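Long-range contact in coclaurine N-methyltransferase (Coptis japonica, PDB 6GKV), which probably methylates the ring nitrogen of coclaurine and related tetrahydroisoquinolines with S-adenosyl-L-methionine in plant alkaloid biosynthesis: residues I84-Y96 and L104-C116. Numbering follows the deposited sequence.
With SAH (S-adenosyl-L-homocysteine), chain C.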
ATOM      1  N   ILE A  84       8.026 -32.261 -18.929  1.00 63.93           N
ATOM      2  CA  ILE A  84       9.054 -32.858 -18.095  1.00 65.21           C
ATOM      3  C   ILE A  84       9.385 -31.941 -16.902  1.00 65.50           C
ATOM      4  O   ILE A  84       9.421 -32.387 -15.745  1.00 56.09           O
ATOM      5  CB  ILE A  84      10.300 -33.148 -18.924  1.00 61.54           C
ATOM      6  CG1 ILE A  84       9.985 -34.188 -20.002  1.00 63.93           C
ATOM      7  CG2 ILE A  84      11.419 -33.673 -18.053  1.00 61.83           C
ATOM      8  CD1 ILE A  84      11.077 -34.344 -21.031  1.00 64.60           C
ATOM      9  N   MET A  85       9.618 -30.662 -17.183  1.00 60.95           N
ATOM     10  CA  MET A  85       9.985 -29.748 -16.119  1.00 60.74           C
ATOM     11  C   MET A  85       8.780 -29.371 -15.257  1.00 63.78           C
ATOM     12  O   MET A  85       8.881 -29.382 -14.034  1.00 62.88           O
ATOM     13  CB  MET A  85      10.643 -28.489 -16.675  1.00 57.87           C
ATOM     14  CG  MET A  85      11.284 -27.647 -15.584  1.00 59.43           C
ATOM     15  SD  MET A  85      12.132 -26.166 -16.159  1.00 62.15           S
ATOM     16  CE  MET A  85      10.762 -25.010 -16.331  1.00 63.05           C
ATOM     17  N   ASN A  86       7.652 -29.034 -15.889  1.00 59.86           N
ATOM     18  CA  ASN A  86       6.441 -28.667 -15.147  1.00 52.77           C
ATOM     19  C   ASN A  86       5.700 -29.922 -14.704  1.00 56.17           C
ATOM     20  O   ASN A  86       6.002 -31.023 -15.175  1.00 53.28           O
ATOM     21  CB  ASN A  86       5.506 -27.783 -15.984  1.00 55.77           C
ATOM     22  CG  ASN A  86       6.132 -26.442 -16.369  1.00 65.25           C
ATOM     23  OD1 ASN A  86       7.285 -26.146 -16.020  1.00 66.50           O
ATOM     24  ND2 ASN A  86       5.373 -25.630 -17.106  1.00 62.72           N
ATOM     25  N   GLY A  87       4.735 -29.754 -13.797  1.00 61.27           N
ATOM     26  CA  GLY A  87       3.873 -30.845 -13.357  1.00 59.11           C
ATOM     27  C   GLY A  87       2.766 -31.139 -14.357  1.00 62.70           C
ATOM     28  O   GLY A  87       2.849 -30.712 -15.508  1.00 75.13           O
ATOM     29  N   SER A  88       1.725 -31.846 -13.917  1.00 58.92           N
ATOM     30  CA  SER A  88       0.660 -32.338 -14.809  1.00 60.77           C
ATOM     31  C   SER A  88      -0.123 -31.283 -15.594  1.00 64.57           C
ATOM     32  O   SER A  88      -0.613 -31.580 -16.687  1.00 72.68           O
ATOM     33  CB  SER A  88      -0.353 -33.156 -14.018  1.00 62.31           C
ATOM     34  OG  SER A  88       0.153 -34.412 -13.662  1.00 69.80           O
ATOM     35  N   ASN A  89      -0.284 -30.083 -15.033  1.00 62.39           N
ATOM     36  CA  ASN A  89      -1.065 -29.027 -15.684  1.00 68.63           C
ATOM     37  C   ASN A  89      -0.192 -28.007 -16.410  1.00 67.95           C
ATOM     38  O   ASN A  89      -0.707 -27.083 -17.048  1.00 74.40           O
ATOM     39  CB  ASN A  89      -1.958 -28.288 -14.676  1.00 73.94           C
ATOM     40  CG  ASN A  89      -2.700 -29.221 -13.738  1.00 86.08           C
ATOM     41  OD1 ASN A  89      -2.193 -29.591 -12.677  1.00 84.39           O
ATOM     42  ND2 ASN A  89      -3.907 -29.605 -14.129  1.00 98.36           N
ATOM     43  N   LEU A  90       1.123 -28.180 -16.321  1.00 63.07           N
ATOM     44  CA  LEU A  90       2.052 -27.303 -17.011  1.00 62.84           C
ATOM     45  C   LEU A  90       1.852 -25.876 -16.528  1.00 65.83           C
ATOM     46  O   LEU A  90       1.710 -24.942 -17.321  1.00 70.24           O
ATOM     47  CB  LEU A  90       1.861 -27.390 -18.522  1.00 61.32           C
ATOM     48  CG  LEU A  90       1.846 -28.804 -19.102  1.00 59.61           C
ATOM     49  CD1 LEU A  90       1.626 -28.750 -20.597  1.00 53.70           C
ATOM     50  CD2 LEU A  90       3.127 -29.530 -18.772  1.00 55.29           C
ATOM     51  N   LYS A  91       1.828 -25.714 -15.212  1.00 62.67           N
ATOM     52  CA  LYS A  91       1.681 -24.399 -14.624  1.00 58.03           C
ATOM     53  C   LYS A  91       3.048 -23.748 -14.559  1.00 56.30           C
ATOM     54  O   LYS A  91       3.929 -24.225 -13.846  1.00 66.62           O
ATOM     55  CB  LYS A  91       1.049 -24.501 -13.241  1.00 53.33           C
ATOM     56  CG  LYS A  91       0.663 -23.154 -12.620  1.00 44.43           C
ATOM     57  CD  LYS A  91      -0.071 -23.363 -11.297  1.00 40.99           C
ATOM     58  CE  LYS A  91      -0.945 -22.168 -10.976  1.00 40.26           C
ATOM     59  NZ  LYS A  91      -0.130 -20.958 -10.718  1.00 40.72           N
ATOM     60  N   GLY A  92       3.225 -22.665 -15.309  1.00 45.43           N
ATOM     61  CA  GLY A  92       4.517 -21.999 -15.405  1.00 41.02           C
ATOM     62  C   GLY A  92       4.545 -20.769 -14.524  1.00 48.56           C
ATOM     63  O   GLY A  92       5.094 -19.725 -14.896  1.00 55.25           O
ATOM     64  N   SER A  93       3.943 -20.913 -13.344  1.00 42.35           N
ATOM     65  CA  SER A  93       3.800 -19.843 -12.371  1.00 39.44           C
ATOM     66  C   SER A  93       3.667 -20.452 -10.954  1.00 47.10           C
ATOM     67  O   SER A  93       3.564 -21.675 -10.797  1.00 47.29           O
ATOM     68  CB  SER A  93       2.577 -18.986 -12.711  1.00 41.99           C
ATOM     69  OG  SER A  93       1.427 -19.808 -12.928  1.00 40.57           O
ATOM     70  N   CYS A  94       3.645 -19.604  -9.930  1.00 41.85           N
ATOM     71  CA  CYS A  94       3.742 -20.072  -8.543  1.00 43.68           C
ATOM     72  C   CYS A  94       2.737 -21.168  -8.140  1.00 46.89           C
ATOM     73  O   CYS A  94       1.545 -21.061  -8.399  1.00 52.09           O
ATOM     74  CB  CYS A  94       3.589 -18.881  -7.600  1.00 42.74           C
ATOM     75  SG  CYS A  94       3.976 -19.276  -5.907  1.00 57.47           S
ATOM     76  N   CYS A  95       3.229 -22.234  -7.527  1.00 46.85           N
ATOM     77  CA  CYS A  95       2.344 -23.263  -6.997  1.00 46.03           C
ATOM     78  C   CYS A  95       2.245 -23.148  -5.471  1.00 47.57           C
ATOM     79  O   CYS A  95       2.991 -22.397  -4.846  1.00 42.77           O
ATOM     80  CB  CYS A  95       2.822 -24.643  -7.392  1.00 42.60           C
ATOM     81  SG  CYS A  95       2.897 -24.810  -9.156  1.00 63.56           S
ATOM     82  N   TYR A  96       1.304 -23.876  -4.885  1.00 50.25           N
ATOM     83  CA  TYR A  96       1.010 -23.706  -3.475  1.00 55.91           C
ATOM     84  C   TYR A  96       1.299 -24.970  -2.679  1.00 50.51           C
ATOM     85  O   TYR A  96       0.630 -25.992  -2.840  1.00 48.68           O
ATOM     86  CB  TYR A  96      -0.445 -23.280  -3.294  1.00 61.38           C
ATOM     87  CG  TYR A  96      -0.718 -22.699  -1.940  1.00 63.67           C
ATOM     88  CD1 TYR A  96      -1.189 -23.498  -0.903  1.00 64.53           C
ATOM     89  CD2 TYR A  96      -0.492 -21.357  -1.686  1.00 62.49           C
ATOM     90  CE1 TYR A  96      -1.433 -22.978   0.343  1.00 59.32           C
ATOM     91  CE2 TYR A  96      -0.740 -20.820  -0.437  1.00 64.04           C
ATOM     92  CZ  TYR A  96      -1.207 -21.631   0.575  1.00 60.99           C
ATOM     93  OH  TYR A  96      -1.455 -21.089   1.817  1.00 59.92           O
ATOM     94  N   LEU A 104       4.573 -31.620  -6.462  1.00 65.10           N
ATOM     95  CA  LEU A 104       4.434 -30.511  -7.398  1.00 59.16           C
ATOM     96  C   LEU A 104       3.037 -30.525  -7.999  1.00 56.13           C
ATOM     97  O   LEU A 104       2.405 -29.474  -8.161  1.00 51.06           O
ATOM     98  CB  LEU A 104       5.492 -30.581  -8.509  1.00 53.56           C
ATOM     99  CG  LEU A 104       5.339 -29.568  -9.657  1.00 49.32           C
ATOM    100  CD1 LEU A 104       5.488 -28.135  -9.175  1.00 39.40           C
ATOM    101  CD2 LEU A 104       6.321 -29.858 -10.801  1.00 47.58           C
ATOM    102  N   ASP A 105       2.561 -31.723  -8.328  1.00 56.76           N
ATOM    103  CA  ASP A 105       1.256 -31.876  -8.949  1.00 66.21           C
ATOM    104  C   ASP A 105       0.182 -31.343  -8.028  1.00 67.85           C
ATOM    105  O   ASP A 105      -0.623 -30.508  -8.425  1.00 72.74           O
ATOM    106  CB  ASP A 105       0.971 -33.336  -9.289  1.00 76.31           C
ATOM    107  CG  ASP A 105       1.492 -33.733 -10.657  1.00 76.85           C
ATOM    108  OD1 ASP A 105       2.500 -33.157 -11.122  1.00 68.57           O
ATOM    109  OD2 ASP A 105       0.871 -34.630 -11.265  1.00 85.24           O
ATOM    110  N   GLU A 106       0.197 -31.836  -6.793  1.00 62.67           N
ATOM    111  CA  GLU A 106      -0.676 -31.357  -5.735  1.00 59.82           C
ATOM    112  C   GLU A 106      -0.632 -29.843  -5.608  1.00 60.18           C
ATOM    113  O   GLU A 106      -1.658 -29.196  -5.358  1.00 60.63           O
ATOM    114  CB  GLU A 106      -0.278 -31.985  -4.390  1.00 67.74           C
ATOM    115  CG  GLU A 106      -0.942 -33.324  -4.079  1.00 74.37           C
ATOM    116  CD  GLU A 106      -0.483 -33.930  -2.753  1.00 77.63           C
ATOM    117  OE1 GLU A 106       0.579 -33.522  -2.219  1.00 73.28           O
ATOM    118  OE2 GLU A 106      -1.187 -34.835  -2.258  1.00 85.18           O
ATOM    119  N   ALA A 107       0.565 -29.283  -5.762  1.00 54.35           N
ATOM    120  CA  ALA A 107       0.764 -27.869  -5.486  1.00 58.56           C
ATOM    121  C   ALA A 107       0.170 -27.018  -6.588  1.00 58.68           C
ATOM    122  O   ALA A 107      -0.396 -25.959  -6.305  1.00 55.33           O
ATOM    123  CB  ALA A 107       2.234 -27.558  -5.305  1.00 55.10           C
ATOM    124  N   GLU A 108       0.320 -27.478  -7.836  1.00 60.90           N
ATOM    125  CA  GLU A 108      -0.310 -26.835  -8.987  1.00 56.35           C
ATOM    126  C   GLU A 108      -1.808 -26.734  -8.713  1.00 58.34           C
ATOM    127  O   GLU A 108      -2.385 -25.649  -8.736  1.00 52.59           O
ATOM    128  CB  GLU A 108      -0.054 -27.612 -10.285  1.00 50.46           C
ATOM    129  CG  GLU A 108       1.410 -27.661 -10.747  1.00 51.26           C
ATOM    130  CD  GLU A 108       1.572 -28.191 -12.171  1.00 54.01           C
ATOM    131  OE1 GLU A 108       0.921 -29.202 -12.523  1.00 50.42           O
ATOM    132  OE2 GLU A 108       2.350 -27.585 -12.944  1.00 58.81           O
ATOM    133  N   ILE A 109      -2.409 -27.882  -8.413  1.00 65.33           N
ATOM    134  CA  ILE A 109      -3.833 -28.001  -8.089  1.00 65.13           C
ATOM    135  C   ILE A 109      -4.290 -27.056  -6.971  1.00 60.55           C
ATOM    136  O   ILE A 109      -5.314 -26.390  -7.095  1.00 63.47           O
ATOM    137  CB  ILE A 109      -4.175 -29.452  -7.683  1.00 62.92           C
ATOM    138  CG1 ILE A 109      -3.841 -30.429  -8.826  1.00 69.35           C
ATOM    139  CG2 ILE A 109      -5.637 -29.569  -7.269  1.00 61.85           C
ATOM    140  CD1 ILE A 109      -4.587 -30.158 -10.133  1.00 76.49           C
ATOM    141  N   ALA A 110      -3.518 -26.988  -5.892  1.00 59.72           N
ATOM    142  CA  ALA A 110      -3.866 -26.140  -4.755  1.00 53.27           C
ATOM    143  C   ALA A 110      -3.903 -24.648  -5.101  1.00 51.18           C
ATOM    144  O   ALA A 110      -4.807 -23.936  -4.639  1.00 59.16           O
ATOM    145  CB  ALA A 110      -2.911 -26.386  -3.611  1.00 42.89           C
ATOM    146  N   MET A 111      -2.938 -24.165  -5.887  1.00 45.19           N
ATOM    147  CA  MET A 111      -2.980 -22.768  -6.347  1.00 59.91           C
ATOM    148  C   MET A 111      -4.192 -22.516  -7.259  1.00 59.86           C
ATOM    149  O   MET A 111      -4.839 -21.479  -7.155  1.00 60.96           O
ATOM    150  CB  MET A 111      -1.719 -22.370  -7.122  1.00 56.38           C
ATOM    151  CG  MET A 111      -0.619 -21.663  -6.389  1.00 56.00           C
ATOM    152  SD  MET A 111      -0.888 -20.244  -5.321  1.00 62.85           S
ATOM    153  CE  MET A 111      -1.983 -19.332  -6.239  1.00 35.69           C
ATOM    154  N   LEU A 112      -4.461 -23.453  -8.166  1.00 51.60           N
ATOM    155  CA  LEU A 112      -5.530 -23.297  -9.138  1.00 54.75           C
ATOM    156  C   LEU A 112      -6.875 -23.200  -8.418  1.00 65.17           C
ATOM    157  O   LEU A 112      -7.699 -22.330  -8.727  1.00 57.88           O
ATOM    158  CB  LEU A 112      -5.511 -24.458 -10.142  1.00 49.03           C
ATOM    159  CG  LEU A 112      -4.350 -24.343 -11.144  1.00 46.40           C
ATOM    160  CD1 LEU A 112      -4.260 -25.530 -12.106  1.00 46.22           C
ATOM    161  CD2 LEU A 112      -4.429 -23.019 -11.915  1.00 49.21           C
ATOM    162  N   ASP A 113      -7.072 -24.086  -7.443  1.00 69.02           N
ATOM    163  CA  ASP A 113      -8.233 -24.030  -6.561  1.00 70.17           C
ATOM    164  C   ASP A 113      -8.331 -22.689  -5.847  1.00 66.17           C
ATOM    165  O   ASP A 113      -9.397 -22.071  -5.803  1.00 64.01           O
ATOM    166  CB  ASP A 113      -8.176 -25.159  -5.535  1.00 71.72           C
ATOM    167  CG  ASP A 113      -8.697 -26.469  -6.090  1.00 74.45           C
ATOM    168  OD1 ASP A 113      -9.254 -26.453  -7.207  1.00 69.16           O
ATOM    169  OD2 ASP A 113      -8.566 -27.506  -5.405  1.00 80.70           O
ATOM    170  N   LEU A 114      -7.207 -22.235  -5.299  1.00 57.67           N
ATOM    171  CA  LEU A 114      -7.173 -20.971  -4.573  1.00 58.57           C
ATOM    172  C   LEU A 114      -7.557 -19.771  -5.463  1.00 59.40           C
ATOM    173  O   LEU A 114      -8.173 -18.820  -4.993  1.00 67.80           O
ATOM    174  CB  LEU A 114      -5.785 -20.770  -3.949  1.00 53.97           C
ATOM    175  CG  LEU A 114      -5.595 -19.539  -3.066  1.00 51.03           C
ATOM    176  CD1 LEU A 114      -6.694 -19.408  -1.997  1.00 39.52           C
ATOM    177  CD2 LEU A 114      -4.196 -19.522  -2.441  1.00 39.28           C
ATOM    178  N   TYR A 115      -7.198 -19.823  -6.741  1.00 55.30           N
ATOM    179  CA  TYR A 115      -7.587 -18.785  -7.692  1.00 55.78           C
ATOM    180  C   TYR A 115      -9.103 -18.725  -7.844  1.00 55.73           C
ATOM    181  O   TYR A 115      -9.689 -17.647  -7.894  1.00 53.71           O
ATOM    182  CB  TYR A 115      -6.973 -19.030  -9.067  1.00 57.84           C
ATOM    183  CG  TYR A 115      -5.473 -18.911  -9.156  1.00 59.22           C
ATOM    184  CD1 TYR A 115      -4.772 -18.058  -8.327  1.00 55.10           C
ATOM    185  CD2 TYR A 115      -4.756 -19.636 -10.123  1.00 60.82           C
ATOM    186  CE1 TYR A 115      -3.397 -17.918  -8.462  1.00 44.67           C
ATOM    187  CE2 TYR A 115      -3.387 -19.533 -10.237  1.00 51.01           C
ATOM    188  CZ  TYR A 115      -2.705 -18.680  -9.387  1.00 43.94           C
ATOM    189  OH  TYR A 115      -1.331 -18.580  -9.495  1.00 41.50           O
ATOM    190  N   CYS A 116      -9.724 -19.898  -7.938  1.00 55.61           N
ATOM    191  CA  CYS A 116     -11.166 -19.991  -8.123  1.00 61.21           C
ATOM    192  C   CYS A 116     -11.901 -19.507  -6.903  1.00 58.13           C
ATOM    193  O   CYS A 116     -12.960 -18.906  -7.012  1.00 63.76           O
ATOM    194  CB  CYS A 116     -11.584 -21.423  -8.433  1.00 62.47           C
ATOM    195  SG  CYS A 116     -10.746 -22.081  -9.861  1.00 70.55           S
TER
HETATM  196  N   SAH C 501      -0.371 -17.473 -16.869  1.00 52.43           N
HETATM  197  CA  SAH C 501       0.389 -18.663 -17.225  1.00 58.27           C
HETATM  198  CB  SAH C 501       1.800 -18.296 -17.662  1.00 61.14           C
HETATM  199  CG  SAH C 501       2.422 -17.088 -16.968  1.00 62.33           C
HETATM  200  SD  SAH C 501       3.994 -16.625 -17.746  1.00 71.02           S
HETATM  201  C   SAH C 501       0.462 -19.652 -16.072  1.00 56.36           C
HETATM  202  O   SAH C 501       0.175 -19.252 -14.943  1.00 58.08           O
HETATM  203  OXT SAH C 501       0.806 -20.834 -16.243  1.00 51.87           O
HETATM  204  C5' SAH C 501       3.289 -15.184 -18.593  1.00 53.42           C
HETATM  205  C4' SAH C 501       2.273 -15.523 -19.690  1.00 68.55           C
HETATM  206  O4' SAH C 501       1.815 -14.339 -20.324  1.00 70.32           O
HETATM  207  C3' SAH C 501       2.861 -16.402 -20.787  1.00 76.99           C
HETATM  208  O3' SAH C 501       1.873 -17.301 -21.222  1.00 82.08           O
HETATM  209  C2' SAH C 501       3.147 -15.467 -21.935  1.00 71.42           C
HETATM  210  O2' SAH C 501       2.975 -16.166 -23.143  1.00 71.09           O
HETATM  211  C1' SAH C 501       2.093 -14.383 -21.719  1.00 67.04           C
HETATM  212  N9  SAH C 501       2.502 -13.054 -22.230  1.00 62.24           N
HETATM  213  C8  SAH C 501       3.659 -12.352 -21.966  1.00 66.04           C
HETATM  214  N7  SAH C 501       3.614 -11.179 -22.648  1.00 65.32           N
HETATM  215  C5  SAH C 501       2.445 -11.121 -23.344  1.00 60.28           C
HETATM  216  C6  SAH C 501       1.888 -10.168 -24.206  1.00 69.53           C
HETATM  217  N6  SAH C 501       2.531  -9.031 -24.487  1.00 75.98           N
HETATM  218  N1  SAH C 501       0.652 -10.413 -24.776  1.00 67.44           N
HETATM  219  C2  SAH C 501      -0.020 -11.591 -24.502  1.00 60.64           C
HETATM  220  N3  SAH C 501       0.534 -12.527 -23.651  1.00 50.05           N
HETATM  221  C4  SAH C 501       1.745 -12.295 -23.087  1.00 51.24           C
HETATM  222  O   HOH W   1       4.751 -26.597 -12.518  1.00 47.31           O
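Glu108 of helix 104-118 sends its buried carboxylate into the backbone of Gly87, Asn89 and Lys91, an example of one acidic group organising a loop. Its OE1 takes the N-H of Asn89 on the syn side at 2.9 Å from Asn89 N, nearly straight at 169°. Lys91 N donates to Glu108 OE2 at 3.0 Å from above the carboxylate plane; Gly87 N adds a weak bond to the same oxygen. A water donating to both Glu108 OE2 and Lys91 O adds a bridge. With CG beside the backbone N (chi1 -66°) and the chain extended beyond it, the carboxylate reaches into the type I turn of Gly87-Leu90. One helical turn earlier, Asp105 grips Ser88 twice: OD2 lies 2.5 Å from Ser88 OG, while OD1 accepts the backbone N-H, both approached from above the plane.

This is the cofactor side of a Rossmann-type methyltransferase of the CFA/CMAS family, where the loop brings Gly92 N and Ser93 OG to the carboxylate of S-adenosyl-L-homocysteine. From the same loop, Lys91 extends with CG anti to its backbone N (chi1 -171°) and bends at its end, placing NZ 2.9 Å from Tyr115 OH, at the ring edge. Ser93 OG and Cys94 O also accept from NZ, and Glu226 binds the same tyrosine hydroxyl. A methionine in place of Lys91 would probably leave Ser93 OG, Cys94 O and Tyr115 OH without their shared donor.

Farther along, Tyr96 N donates to Ala107 O at 3.0 Å, on the carbonyl face opposite that used by the helical N-H of Met111.

Apolar contacts flank this bond. Cys95 CB meets Ala107 CB, and Met111 crosses Tyr96 at about a right angle, its CG 3.5 Å from Tyr96 CB and its sulfur making an oblique Met-aromatic contact; His283 stacks on the same ring.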